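Local atomic coordinates of glycosyl hydrolase BlGH5_18 (Bifidobacterium longum subsp. infantis, PDB entry 7LQX), a protein that probably hydrolyses beta-linked mannose from N-glycan core fragments, as a family 5, subfamily 18 glycoside hydrolase built on a (beta/alpha)8 barrel. Residues Val91-Ala94 against Gly95-Gly98; Ser168-His172 against Pro173-Ala177; His203-Asn206 against Asp207-Tyr211; Glu291-Arg294 against Asp295-Lys299; Gly338-Pro342 against Ile343-Phe347. All blocks are in the same frame, centred on the assembly; numbering follows the deposited sequence.

In the fold
All five contacts are local, each between adjoining pieces of one continuous run, and they follow one another in series without nesting or crossing. Contact 1 ends helix 81-96 before barrel strand 100-104. Contact 2 folds the loop between strand 155-159 and helix 180-191, where the second subunit is met. Contact 3 turns from strand 200-202 into helix 208-211; its nearest atoms lie about 7 Å from contact 2, and both touch one ethanediol. Contact 4 is a span of helix 289-300, and contact 5 starts helix 342-354. These last two pack together on one side of the chain's centre, with I297 CD1 3.5 Å from F347 CD1, joining consecutive outer helices of the barrel.

Contact 1 of 5, residues Val91-Ala94 against Gly95-Gly98; sequences VHIA and GEQG
H92 and E96, one helical turn apart, meet obliquely, ring against carboxylate. E96 CG sits beside its own backbone N (chi1 -68°), which brings it over one face of the H92 ring; beyond CG the chain runs extended to the carboxylate. The two flat groups are not stacked: their planes differ by 52°, and E96 CD lies 3.5 Å from H92 CD2. H92 NE2 and E96 OE2 are 3.2 Å apart, and a water ties them together, at 2.7 Å from H92 NE2 and donating to E96 OE2 at 2.8 Å. The other ring nitrogen, ND1, is hydrogen-bonded to E152, so the imidazole is fixed from both of its nitrogens.

Q97 folds differently. With CG beside its own backbone N (chi1 -59°), it brings CG to 3.3 Å from I93 O; the bend at chi2 then turns the amide. Q97 N donates to I93 O at 2.9 Å, with a further weak bond to A94 O. Here the helix stops: Q97 is the first residue to leave helical backbone angles, and G98, with positive phi, is the C-prime residue of a Schellman motif. G98 N returns to G95 O at 3.0 Å, and the residue after it bonds to A94 O.

This helix end lies between two neighbours. V91 packs on A101 and V103 of strand 100-104, which the chain enters next, whereas I93 touches W45 and Q97 reaches K49, M52 and R53, all on helix 45-57, the preceding outer helix of the barrel.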
# COMPACT_ATOMS: atom_id res chain seq x y z
N VAL A 91 -22.46 7.24 3.69
CA VAL A 91 -23.06 8.38 4.38
C VAL A 91 -24.56 8.42 4.14
O VAL A 91 -25.36 8.62 5.07
CB VAL A 91 -22.38 9.69 3.94
CG1 VAL A 91 -23.17 10.88 4.43
CG2 VAL A 91 -20.94 9.71 4.42
N HIS A 92 -24.96 8.26 2.87
CA HIS A 92 -26.37 8.28 2.52
C HIS A 92 -27.15 7.23 3.30
O HIS A 92 -28.26 7.51 3.78
CB HIS A 92 -26.51 8.04 1.01
CG HIS A 92 -27.89 8.28 0.49
ND1 HIS A 92 -28.44 9.54 0.39
CD2 HIS A 92 -28.83 7.42 0.03
CE1 HIS A 92 -29.66 9.45 -0.10
NE2 HIS A 92 -29.92 8.17 -0.33
N ILE A 93 -26.59 6.03 3.44
CA ILE A 93 -27.28 4.96 4.15
C ILE A 93 -27.39 5.27 5.63
O ILE A 93 -28.43 5.03 6.26
CB ILE A 93 -26.57 3.62 3.88
CG1 ILE A 93 -26.73 3.22 2.41
CG2 ILE A 93 -27.12 2.54 4.80
CD1 ILE A 93 -25.85 2.04 1.99
N ALA A 94 -26.32 5.78 6.24
CA ALA A 94 -26.42 6.22 7.63
C ALA A 94 -27.58 7.18 7.81
O ALA A 94 -28.38 7.04 8.75
CB ALA A 94 -25.10 6.88 8.05
N GLY A 95 -27.72 8.15 6.90
CA GLY A 95 -28.81 9.10 7.00
C GLY A 95 -30.18 8.45 6.83
O GLY A 95 -31.13 8.81 7.52
N GLU A 96 -30.28 7.51 5.89
CA GLU A 96 -31.55 6.80 5.70
C GLU A 96 -31.91 6.01 6.95
O GLU A 96 -33.09 5.80 7.23
CB GLU A 96 -31.45 5.86 4.50
CG GLU A 96 -31.34 6.57 3.16
CD GLU A 96 -31.15 5.61 1.99
OE1 GLU A 96 -30.44 4.59 2.14
OE2 GLU A 96 -31.72 5.88 0.91
N GLN A 97 -30.90 5.57 7.70
CA GLN A 97 -31.12 4.84 8.93
C GLN A 97 -31.14 5.74 10.15
O GLN A 97 -31.01 5.25 11.28
CB GLN A 97 -30.08 3.72 9.07
CG GLN A 97 -30.09 2.72 7.92
CD GLN A 97 -31.42 2.00 7.77
OE1 GLN A 97 -32.05 1.62 8.75
NE2 GLN A 97 -31.84 1.81 6.52
N GLY A 98 -31.29 7.06 9.95
CA GLY A 98 -31.60 7.98 11.03
C GLY A 98 -30.42 8.62 11.72
O GLY A 98 -30.59 9.18 12.82
O HOH W 1 -32.62 8.17 -0.46

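Contact 2 of 5, residues Ser168-His172 against Pro173-Ala177; sequences SDRPH and PAKMA. With EDO (1,2-ethanediol), chain C.
The backbone of S168-A177 doubles back so that S168 and M176 come side by side, their CA atoms 4.9 Å apart, with a CA-H...O contact from S168 CA to the carbonyl O of selenomethionine M176. Within this irregular loop a type VI turn spans D169-H172: the peptide before P171 is cis, and H172 N donates to D169 O at 3.0 Å. Ethanediol O2 donates to R170 O.

H172 is buried and touches both the P173 ring and the A174 backbone. With CG anti to the backbone N (chi1 -166°), its ND1 accepts from A174 N at 2.9 Å; the bond is fairly straight, 161° at the hydrogen, though the donor is tilted 21° from the ring plane. P173 CD lies over one face, 3.6 Å from the ring centroid, a CH-pi contact. NE2 is hydrogen-bonded to D114, and W123 of the second subunit meets the ring steeply.

K175 curls back. The bend at chi3 lays CE against the preceding part of the loop, 3.5 Å from R170 N and close to R170 CG. The bend at chi4 sets NZ, which two waters join to H172 O; one of them also accepts from K175 N at 2.9 Å.

Because ND1 accepts the A174 N-H, it carries no proton itself, and the ring proton is probably on NE2, facing D114, consistent with a neutral ring. K175 NZ lies 4.9 Å from R170 NE, and a sulfate, probably from the crystallisation liquor, lies about 4 Å from the K175 side chain.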
# COMPACT_ATOMS: atom_id res chain seq x y z
N SER A 168 4.58 11.01 11.94
CA SER A 168 5.44 12.18 11.98
C SER A 168 6.63 12.08 12.91
O SER A 168 7.39 13.05 13.01
CB SER A 168 4.62 13.41 12.43
OG SER A 168 4.33 13.36 13.82
N ASP A 169 6.82 10.96 13.60
CA ASP A 169 7.78 10.94 14.70
C ASP A 169 8.16 9.50 15.01
O ASP A 169 7.51 8.55 14.55
CB ASP A 169 7.15 11.62 15.93
CG ASP A 169 8.18 12.17 16.92
OD1 ASP A 169 9.40 11.99 16.75
OD2 ASP A 169 7.72 12.82 17.89
N ARG A 170 9.24 9.35 15.78
CA ARG A 170 9.58 8.06 16.35
C ARG A 170 8.38 7.56 17.15
O ARG A 170 7.66 8.35 17.76
CB ARG A 170 10.78 8.21 17.29
CG ARG A 170 12.08 8.54 16.60
CD ARG A 170 13.19 8.82 17.60
NE ARG A 170 14.51 8.57 17.04
CZ ARG A 170 15.14 7.40 17.09
NH1 ARG A 170 14.58 6.35 17.68
NH2 ARG A 170 16.35 7.27 16.55
N PRO A 171 8.15 6.24 17.18
CA PRO A 171 9.00 5.20 16.62
C PRO A 171 8.54 4.70 15.25
O PRO A 171 8.82 3.55 14.89
CB PRO A 171 8.86 4.07 17.65
CG PRO A 171 7.46 4.19 18.10
CD PRO A 171 7.12 5.67 18.08
N HIS A 172 7.87 5.54 14.48
CA HIS A 172 7.41 5.08 13.19
C HIS A 172 8.60 4.60 12.36
O HIS A 172 9.62 5.31 12.30
CB HIS A 172 6.65 6.14 12.41
CG HIS A 172 5.90 5.57 11.25
ND1 HIS A 172 6.52 5.22 10.07
CD2 HIS A 172 4.62 5.18 11.13
CE1 HIS A 172 5.63 4.68 9.26
NE2 HIS A 172 4.47 4.63 9.88
N PRO A 173 8.54 3.43 11.73
CA PRO A 173 9.75 2.90 11.07
C PRO A 173 10.07 3.52 9.72
O PRO A 173 11.14 3.22 9.18
CB PRO A 173 9.46 1.40 10.95
CG PRO A 173 7.99 1.30 10.95
CD PRO A 173 7.46 2.43 11.79
N ALA A 174 9.19 4.36 9.18
CA ALA A 174 9.46 5.08 7.93
C ALA A 174 8.79 6.44 8.06
O ALA A 174 7.86 6.79 7.33
CB ALA A 174 8.96 4.29 6.72
N LYS A 175 9.29 7.24 9.00
CA LYS A 175 8.58 8.43 9.41
C LYS A 175 8.67 9.53 8.36
O LYS A 175 9.51 9.52 7.45
CB LYS A 175 9.12 8.94 10.75
CG LYS A 175 10.49 9.60 10.66
CD LYS A 175 10.97 10.13 12.00
CE LYS A 175 11.30 9.01 12.98
NZ LYS A 175 12.49 8.22 12.55
N MSE A 176 7.78 10.50 8.53
CA MSE A 176 7.71 11.70 7.71
C MSE A 176 8.03 12.87 8.64
O MSE A 176 7.14 13.47 9.24
CB MSE A 176 6.33 11.81 7.11
CG MSE A 176 6.01 10.63 6.18
SE MSE A 176 4.15 10.69 5.70
CE MSE A 176 4.12 9.18 4.51
N ALA A 177 9.32 13.17 8.76
CA ALA A 177 9.78 14.13 9.76
C ALA A 177 9.26 15.52 9.45
O ALA A 177 9.19 15.94 8.29
CB ALA A 177 11.30 14.14 9.82
C1 EDO C . 2.90 9.31 18.14
O1 EDO C . 2.44 8.14 17.46
C2 EDO C . 4.42 9.25 18.31
O2 EDO C . 5.04 8.99 17.04
O HOH W 2 11.55 6.37 10.52
O HOH W 3 11.36 6.02 14.27

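Contact 3 of 5, residues His203-Asn206 against Asp207-Tyr211; sequences HSEN and DGVWY. With EDO (1,2-ethanediol), chain C.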
# COMPACT_ATOMS: atom_id res chain seq x y z
N HIS A 203 -9.21 17.81 13.15
CA HIS A 203 -8.03 16.96 13.00
C HIS A 203 -7.91 16.07 14.22
O HIS A 203 -8.47 16.36 15.28
CB HIS A 203 -6.74 17.77 12.73
CG HIS A 203 -6.34 18.66 13.85
ND1 HIS A 203 -5.34 18.32 14.74
CD2 HIS A 203 -6.80 19.87 14.24
CE1 HIS A 203 -5.20 19.29 15.63
NE2 HIS A 203 -6.09 20.23 15.35
N SER A 204 -7.21 14.95 14.05
CA SER A 204 -7.12 13.91 15.06
C SER A 204 -5.70 13.42 15.25
O SER A 204 -5.04 13.01 14.29
CB SER A 204 -7.99 12.70 14.66
OG SER A 204 -7.58 11.50 15.29
N GLU A 205 -5.25 13.42 16.50
CA GLU A 205 -4.01 12.79 16.89
C GLU A 205 -4.27 11.71 17.93
O GLU A 205 -5.27 11.75 18.66
CB GLU A 205 -3.07 13.83 17.49
CG GLU A 205 -2.60 14.86 16.48
CD GLU A 205 -3.62 15.96 16.19
OE1 GLU A 205 -4.20 16.54 17.13
OE2 GLU A 205 -3.82 16.26 14.99
N ASN A 206 -3.36 10.73 17.98
CA ASN A 206 -3.30 9.84 19.12
C ASN A 206 -2.77 10.61 20.32
O ASN A 206 -2.41 11.79 20.23
CB ASN A 206 -2.51 8.58 18.80
CG ASN A 206 -1.04 8.84 18.55
OD1 ASN A 206 -0.43 9.72 19.15
ND2 ASN A 206 -0.46 8.05 17.65
N ASP A 207 -2.71 9.94 21.48
CA ASP A 207 -2.39 10.64 22.72
C ASP A 207 -0.94 11.09 22.80
O ASP A 207 -0.59 11.79 23.77
CB ASP A 207 -2.83 9.85 23.96
CG ASP A 207 -2.15 8.51 24.10
OD1 ASP A 207 -1.07 8.31 23.52
OD2 ASP A 207 -2.69 7.65 24.84
N GLY A 208 -0.11 10.77 21.81
CA GLY A 208 1.19 11.39 21.73
C GLY A 208 1.12 12.91 21.71
O GLY A 208 2.04 13.59 22.18
N VAL A 209 0.04 13.47 21.17
CA VAL A 209 -0.10 14.92 21.15
C VAL A 209 -0.09 15.49 22.57
O VAL A 209 0.45 16.58 22.80
CB VAL A 209 -1.35 15.34 20.35
CG1 VAL A 209 -2.64 14.96 21.07
CG2 VAL A 209 -1.32 16.84 20.07
N TRP A 210 -0.65 14.75 23.53
CA TRP A 210 -0.73 15.22 24.91
C TRP A 210 0.48 14.81 25.74
O TRP A 210 0.81 15.49 26.72
CB TRP A 210 -2.00 14.67 25.61
CG TRP A 210 -3.22 14.99 24.82
CD1 TRP A 210 -4.00 14.12 24.13
CD2 TRP A 210 -3.77 16.29 24.58
NE1 TRP A 210 -5.00 14.78 23.48
CE2 TRP A 210 -4.88 16.12 23.73
CE3 TRP A 210 -3.45 17.58 25.00
CZ2 TRP A 210 -5.66 17.18 23.30
CZ3 TRP A 210 -4.22 18.64 24.56
CH2 TRP A 210 -5.31 18.43 23.72
N TYR A 211 1.13 13.72 25.39
CA TYR A 211 2.02 13.04 26.30
C TYR A 211 3.47 13.00 25.85
O TYR A 211 4.33 12.62 26.66
CB TYR A 211 1.52 11.60 26.49
CG TYR A 211 0.18 11.43 27.19
CD1 TYR A 211 -0.40 12.44 27.95
CD2 TYR A 211 -0.50 10.23 27.10
CE1 TYR A 211 -1.60 12.23 28.61
CE2 TYR A 211 -1.69 10.02 27.75
CZ TYR A 211 -2.24 11.02 28.51
OH TYR A 211 -3.43 10.82 29.18
C1 EDO C . 2.90 9.31 18.14
O1 EDO C . 2.44 8.14 17.46
C2 EDO C . 4.42 9.25 18.31
O2 EDO C . 5.04 8.99 17.04
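An Asx turn opens helix 208-211, just beyond the C-terminal end of barrel strand 200-202, the end at which (beta/alpha)8 enzymes carry their active sites. N206 forms it: OD1 accepts from G208 N at 2.9 Å, with the donor 27° out of the amide plane. The side chain reaches this position because CG sits between the backbone N and the carbonyl carbon (chi1 66°). A second bond, from V209 N to N206 O at 3.1 Å, closes an overlapping beta turn and is nearly straight at the hydrogen (170°). OD1 also receives N165 ND2, while N206 ND2 donates to ethanediol O1 at 2.9 Å. The G208 N-H identifies the accepting atom as OD1; N165 ND2 and the ethanediol fit that assignment.

Beside the cap, E205 CB lies 3.7 Å from V209 CB, and V209 CG1 comes 3.3 Å from N206 O. E205 then bends at chi2, bringing its carboxylate back to H203: ND1 donates to the syn lone pair of E205 OE2 at 2.6 Å, in the plane of the imidazole. That short bond, with H203 NE2 bound to Q221 O, fixes the ring's rotation.

D207 is held by Y437 and N237 on its two carboxylate oxygens. Around the turn, S204 touches T230 and H232 of strand 229-233, E205 rests on A222 of helix 219-224, and W210 and Y211 pack on helix 248-264.

Contact 4 of 5, residues Glu291-Arg294 against Asp295-Lys299; sequences EFCR and DTIAK
This is an i to i+4 contact within one helix, 289-300, whose inward residues are buried against the barrel and whose E291 and D295 are exposed. The evidence begins at F292 and T296. F292 O has two donors, T296 N at 2.9 Å and T296 OG1 at 2.8 Å, arriving from opposite faces of the carbonyl plane. The hydroxyl is set for this by its place beside its own backbone N (chi1 -69°). T296 OG1 also lies over the centre of the F292 ring, 3.3 Å above its plane, and 3.4 Å from F292 CZ. Since the hydroxyl donates to the carbonyl, it is the oxygen itself that the ring face meets.

On an adjoining stripe, C293 SG rests 3.8 Å from I297 CD1, an apolar touch aided by the anti position of SG to the backbone N. The helix links strands 272-277 and 306-312 in a beta-alpha-beta unit of the (beta/alpha)8 barrel, and this C293-I297 pair faces W311 of the second of them. F292 leans the other way, onto C250 of helix 248-264.

Regular backbone bonds flank the F292-T296 pair on both sides, with D295 N to E291 O and A298 N to R294 O each 2.9 Å. I297 N reaches C293 O at 3.1 Å. R294 extends toward the next helix, where its guanidinium forms a salt bridge with E349.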
# COMPACT_ATOMS: atom_id res chain seq x y z
N GLU A 291 -18.88 -2.58 32.67
CA GLU A 291 -18.70 -1.67 33.79
C GLU A 291 -17.68 -0.59 33.46
O GLU A 291 -17.85 0.58 33.84
CB GLU A 291 -18.25 -2.44 35.03
CG GLU A 291 -19.35 -3.28 35.66
CD GLU A 291 -18.80 -4.40 36.54
OE1 GLU A 291 -17.85 -4.14 37.31
OE2 GLU A 291 -19.31 -5.54 36.44
N PHE A 292 -16.61 -0.95 32.76
CA PHE A 292 -15.64 0.04 32.31
C PHE A 292 -16.31 1.09 31.43
O PHE A 292 -16.03 2.29 31.56
CB PHE A 292 -14.52 -0.65 31.54
CG PHE A 292 -13.58 0.30 30.90
CD1 PHE A 292 -12.52 0.84 31.62
CD2 PHE A 292 -13.76 0.69 29.59
CE1 PHE A 292 -11.65 1.73 31.03
CE2 PHE A 292 -12.90 1.59 29.00
CZ PHE A 292 -11.85 2.11 29.73
N CYS A 293 -17.19 0.65 30.53
CA CYS A 293 -17.90 1.57 29.64
C CYS A 293 -18.76 2.53 30.44
O CYS A 293 -18.67 3.75 30.27
CB CYS A 293 -18.73 0.74 28.67
SG CYS A 293 -19.87 1.65 27.61
N ARG A 294 -19.59 2.00 31.34
CA ARG A 294 -20.47 2.86 32.12
C ARG A 294 -19.67 3.84 32.97
O ARG A 294 -19.97 5.04 33.01
CB ARG A 294 -21.38 2.02 33.01
CG ARG A 294 -22.34 1.13 32.26
CD ARG A 294 -23.37 0.51 33.21
NE ARG A 294 -24.24 -0.46 32.56
CZ ARG A 294 -24.00 -1.77 32.51
NH1 ARG A 294 -22.92 -2.28 33.09
NH2 ARG A 294 -24.84 -2.57 31.87
N ASP A 295 -18.65 3.35 33.69
CA ASP A 295 -17.90 4.21 34.59
C ASP A 295 -17.10 5.26 33.83
O ASP A 295 -17.02 6.42 34.25
CB ASP A 295 -16.96 3.37 35.45
CG ASP A 295 -17.67 2.61 36.55
OD1 ASP A 295 -18.85 2.90 36.84
OD2 ASP A 295 -17.03 1.72 37.14
N THR A 296 -16.50 4.86 32.71
CA THR A 296 -15.74 5.82 31.91
C THR A 296 -16.63 6.95 31.41
O THR A 296 -16.23 8.12 31.45
CB THR A 296 -15.07 5.11 30.73
OG1 THR A 296 -14.04 4.25 31.23
CG2 THR A 296 -14.46 6.09 29.75
N ILE A 297 -17.84 6.62 30.96
CA ILE A 297 -18.74 7.64 30.44
C ILE A 297 -19.28 8.51 31.56
O ILE A 297 -19.34 9.74 31.43
CB ILE A 297 -19.85 7.00 29.58
CG1 ILE A 297 -19.22 6.41 28.32
CG2 ILE A 297 -20.91 8.03 29.24
CD1 ILE A 297 -20.14 5.49 27.55
N ALA A 298 -19.67 7.91 32.68
CA ALA A 298 -20.16 8.71 33.79
C ALA A 298 -19.10 9.70 34.26
O ALA A 298 -19.42 10.83 34.64
CB ALA A 298 -20.59 7.80 34.94
N LYS A 299 -17.83 9.29 34.25
CA LYS A 299 -16.77 10.23 34.60
C LYS A 299 -16.57 11.27 33.51
O LYS A 299 -16.48 12.47 33.80
CB LYS A 299 -15.47 9.48 34.91
CG LYS A 299 -15.50 8.74 36.26
CD LYS A 299 -14.15 8.15 36.63
CE LYS A 299 -14.18 7.44 37.96
NZ LYS A 299 -12.79 7.20 38.47

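Contact 5 of 5, residues Gly338-Pro342 against Ile343-Phe347; sequences GNIKP and IGRAF
I340 lays its CG2 methyl over one face of the R345 guanidinium, 3.4 Å above the plane and displaced toward NH1. The two side chains cross at about a right angle. R345 CG, beside its own backbone N, lies 3.7 Å from I340 CD1, and the extended chain carries the guanidinium on to CG2. With K341 at the N-cap, these are the N-prime and N4 residues of helix 342-354, the two positions joined by a hydrophobic staple; here an arginine supplies one side with its methylenes and flat end group.

The branches of I340 divide the work. CG1 is anti to the backbone N (chi1 -167°) and carries CD1 over the first turn toward G344, while CG2 is left to meet the guanidinium. G344, with no side chain, keeps the backbone close, its CA 4.1 Å from I340 CG1.

The first helical backbone bond starts at the N-cap residue: K341 O accepts from R345 N at 3.2 Å, the donor lying nearly in line with the carbonyl, and more weakly from G344 N at 2.9 Å. K341 directs its side chain elsewhere: NZ forms a salt bridge with D316 and a hydrogen bond to G332 O, tying the N-cap residue to D316 and G332 of the preceding loop.

P342 is the first helical residue. Together with I343 and A346 it faces helix 289-300, touching P290, C293 and R294 in turn. One turn on, A346 N donates to P342 O at 3.1 Å. The methyl A346 CB lies 3.8 Å from P342 O.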
# COMPACT_ATOMS: atom_id res chain seq x y z
N GLY A 338 -22.85 -10.09 14.14
CA GLY A 338 -23.82 -9.02 14.14
C GLY A 338 -24.68 -8.91 15.37
O GLY A 338 -25.60 -8.09 15.38
N ASN A 339 -24.41 -9.69 16.40
CA ASN A 339 -25.28 -9.74 17.57
C ASN A 339 -24.73 -8.90 18.71
O ASN A 339 -23.52 -8.86 18.94
CB ASN A 339 -25.45 -11.19 18.00
CG ASN A 339 -26.10 -12.01 16.92
OD1 ASN A 339 -27.10 -11.58 16.35
ND2 ASN A 339 -25.51 -13.15 16.59
N ILE A 340 -25.64 -8.21 19.40
CA ILE A 340 -25.23 -7.26 20.42
C ILE A 340 -24.50 -7.97 21.55
O ILE A 340 -24.86 -9.08 21.97
CB ILE A 340 -26.48 -6.51 20.92
CG1 ILE A 340 -26.07 -5.29 21.75
CG2 ILE A 340 -27.38 -7.42 21.74
CD1 ILE A 340 -27.25 -4.44 22.21
N LYS A 341 -23.46 -7.33 22.04
CA LYS A 341 -22.68 -7.80 23.16
C LYS A 341 -23.08 -7.06 24.43
O LYS A 341 -23.72 -6.01 24.37
CB LYS A 341 -21.19 -7.58 22.89
CG LYS A 341 -20.70 -8.33 21.67
CD LYS A 341 -19.35 -7.85 21.15
CE LYS A 341 -18.23 -8.02 22.16
NZ LYS A 341 -16.95 -7.46 21.65
N PRO A 342 -22.71 -7.58 25.60
CA PRO A 342 -23.06 -6.87 26.84
C PRO A 342 -22.60 -5.43 26.85
O PRO A 342 -23.33 -4.56 27.34
CB PRO A 342 -22.39 -7.73 27.92
CG PRO A 342 -22.43 -9.12 27.34
CD PRO A 342 -22.12 -8.91 25.87
N ILE A 343 -21.42 -5.13 26.31
CA ILE A 343 -20.97 -3.74 26.28
C ILE A 343 -21.86 -2.88 25.40
O ILE A 343 -22.04 -1.68 25.67
CB ILE A 343 -19.48 -3.65 25.88
CG1 ILE A 343 -18.96 -2.23 26.10
CG2 ILE A 343 -19.28 -4.10 24.43
CD1 ILE A 343 -17.47 -2.08 25.84
N GLY A 344 -22.42 -3.45 24.33
CA GLY A 344 -23.36 -2.71 23.50
C GLY A 344 -24.60 -2.29 24.28
O GLY A 344 -25.08 -1.16 24.16
N ARG A 345 -25.13 -3.20 25.10
CA ARG A 345 -26.25 -2.85 25.96
C ARG A 345 -25.86 -1.75 26.94
O ARG A 345 -26.65 -0.82 27.19
CB ARG A 345 -26.75 -4.09 26.69
CG ARG A 345 -27.20 -5.23 25.78
CD ARG A 345 -27.56 -6.51 26.58
NE ARG A 345 -27.85 -7.66 25.73
CZ ARG A 345 -28.98 -7.82 25.04
NH1 ARG A 345 -29.16 -8.89 24.29
NH2 ARG A 345 -29.93 -6.89 25.10
N ALA A 346 -24.65 -1.81 27.49
CA ALA A 346 -24.21 -0.78 28.42
C ALA A 346 -24.10 0.58 27.73
O ALA A 346 -24.51 1.60 28.29
CB ALA A 346 -22.87 -1.16 29.04
N PHE A 347 -23.53 0.61 26.52
CA PHE A 347 -23.39 1.88 25.82
C PHE A 347 -24.75 2.46 25.46
O PHE A 347 -24.96 3.67 25.59
CB PHE A 347 -22.52 1.70 24.58
CG PHE A 347 -22.06 2.99 23.95
CD1 PHE A 347 -21.37 3.94 24.70
CD2 PHE A 347 -22.30 3.26 22.62
CE1 PHE A 347 -20.93 5.12 24.12
CE2 PHE A 347 -21.86 4.44 22.04
CZ PHE A 347 -21.18 5.36 22.80